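Local coordinates for protein heme oxygenase 1 (Synechocystis sp., PDB 1WE1) that probably opens the heme ring with reduced electron donor and oxygen, yielding biliverdin IXalpha, carbon monoxide and free iron for making photosynthetic antenna chromophores, at residues A[61-64]-A[65-68]. Numbering follows the deposited sequence.
Sequences KDHP and ILSH
His63 turns its imidazole back onto Ile65 and Leu66, where a 3-10 segment begins. Its CG stands anti to the backbone N (chi1 172°), and the ring is turned about chi2 (-87°) to bring ND1 to the backbone N-H of Leu66. There His63 ND1 accepts a hydrogen bond from Leu66 N at 3.2 Å, with the donor tilted 17° out of the ring plane. Leu66 CD2 lies over one ring face of His63, 4.2 Å from the centroid, as a CH-pi contact. Pro64 CD sits against the opposite face, toward the rim. Ile65 runs beside the ring, with its CB 3.5 Å from His63 CE1. The 3-10 segment 66-68 lies at the surface, in the loop between helix 36-59 and helix 77-88 of the all-helical heme oxygenase fold. Ile65 also touches Ile180, and buried Leu66 packs on Phe60 and Pro117. With an alanine in place of His63, Leu66 N is likely to lose this acceptor and Leu66 CD2 the ring face it packs on. The carbonyl of His63 is gripped twice by one residue. Ser67 OG donates to His63 O at 2.8 Å, nearly in line with the carbonyl bond, and Ser67 N donates to the same oxygen at 3.2 Å, a bond spanning four residues. The Ser67 hydroxyl in turn accepts a bond to its OG from His68 ND1 at 3.2 Å. Next to that nitrogen, His68 CE1 comes within 3.3 Å of Pro64 O.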
loop_
_atom_site.group_PDB
_atom_site.type_symbol
_atom_site.label_atom_id
_atom_site.label_comp_id
_atom_site.label_asym_id
_atom_site.label_seq_id
_atom_site.Cartn_x
_atom_site.Cartn_y
_atom_site.Cartn_z
ATOM N N LYS A 61 12.344 -4.886 -15.503
ATOM C CA LYS A 61 13.074 -3.626 -15.424
ATOM C C LYS A 61 13.340 -3.063 -16.826
ATOM O O LYS A 61 13.429 -1.844 -17.008
ATOM C CB LYS A 61 14.403 -3.810 -14.682
ATOM C CG LYS A 61 15.322 -4.821 -15.315
ATOM C CD LYS A 61 16.750 -4.734 -14.779
ATOM C CE LYS A 61 16.852 -5.082 -13.300
ATOM N NZ LYS A 61 16.271 -4.023 -12.432
ATOM N N ASP A 62 13.445 -3.955 -17.812
ATOM C CA ASP A 62 13.715 -3.556 -19.197
ATOM C C ASP A 62 12.575 -3.862 -20.171
ATOM O O ASP A 62 12.787 -3.933 -21.381
ATOM C CB ASP A 62 14.999 -4.233 -19.683
ATOM C CG ASP A 62 15.499 -5.282 -18.706
ATOM O OD1 ASP A 62 14.666 -6.093 -18.232
ATOM O OD2 ASP A 62 16.718 -5.297 -18.414
ATOM N N HIS A 63 11.369 -4.042 -19.638
ATOM C CA HIS A 63 10.189 -4.326 -20.451
ATOM C C HIS A 63 9.750 -3.043 -21.170
ATOM O O HIS A 63 9.897 -1.942 -20.642
ATOM C CB HIS A 63 9.083 -4.877 -19.537
ATOM C CG HIS A 63 7.748 -5.045 -20.197
ATOM N ND1 HIS A 63 6.824 -4.023 -20.279
ATOM C CD2 HIS A 63 7.161 -6.128 -20.760
ATOM C CE1 HIS A 63 5.726 -4.470 -20.862
ATOM N NE2 HIS A 63 5.903 -5.745 -21.164
ATOM N N PRO A 64 9.232 -3.172 -22.401
ATOM C CA PRO A 64 8.776 -2.028 -23.202
ATOM C C PRO A 64 7.919 -0.996 -22.462
ATOM O O PRO A 64 8.016 0.206 -22.731
ATOM C CB PRO A 64 8.030 -2.701 -24.347
ATOM C CG PRO A 64 8.869 -3.914 -24.585
ATOM C CD PRO A 64 9.110 -4.424 -23.170
ATOM N N ILE A 65 7.087 -1.464 -21.535
ATOM C CA ILE A 65 6.218 -0.569 -20.775
ATOM C C ILE A 65 6.674 -0.332 -19.343
ATOM O O ILE A 65 7.016 0.790 -18.987
ATOM C CB ILE A 65 4.768 -1.089 -20.749
ATOM C CG1 ILE A 65 4.171 -1.018 -22.157
ATOM C CG2 ILE A 65 3.927 -0.271 -19.771
ATOM C CD1 ILE A 65 2.748 -1.547 -22.247
ATOM N N LEU A 66 6.687 -1.386 -18.531
ATOM C CA LEU A 66 7.083 -1.288 -17.120
ATOM C C LEU A 66 8.408 -0.570 -16.819
ATOM O O LEU A 66 8.550 0.066 -15.770
ATOM C CB LEU A 66 7.098 -2.687 -16.480
ATOM C CG LEU A 66 5.775 -3.281 -15.959
ATOM C CD1 LEU A 66 4.619 -2.309 -16.146
ATOM C CD2 LEU A 66 5.489 -4.584 -16.675
ATOM N N SER A 67 9.366 -0.667 -17.735
ATOM C CA SER A 67 10.671 -0.028 -17.559
ATOM C C SER A 67 10.547 1.468 -17.301
ATOM O O SER A 67 11.456 2.089 -16.751
ATOM C CB SER A 67 11.538 -0.239 -18.806
ATOM O OG SER A 67 11.030 0.492 -19.915
ATOM N N HIS A 68 9.421 2.037 -17.718
ATOM C CA HIS A 68 9.148 3.461 -17.555
ATOM C C HIS A 68 8.765 3.820 -16.122
ATOM O O HIS A 68 9.032 4.931 -15.662
ATOM C CB HIS A 68 8.022 3.896 -18.504
ATOM C CG HIS A 68 8.411 3.911 -19.953
ATOM N ND1 HIS A 68 8.997 2.832 -20.582
ATOM C CD2 HIS A 68 8.272 4.867 -20.902
ATOM C CE1 HIS A 68 9.201 3.123 -21.855
ATOM N NE2 HIS A 68 8.769 4.352 -22.074
#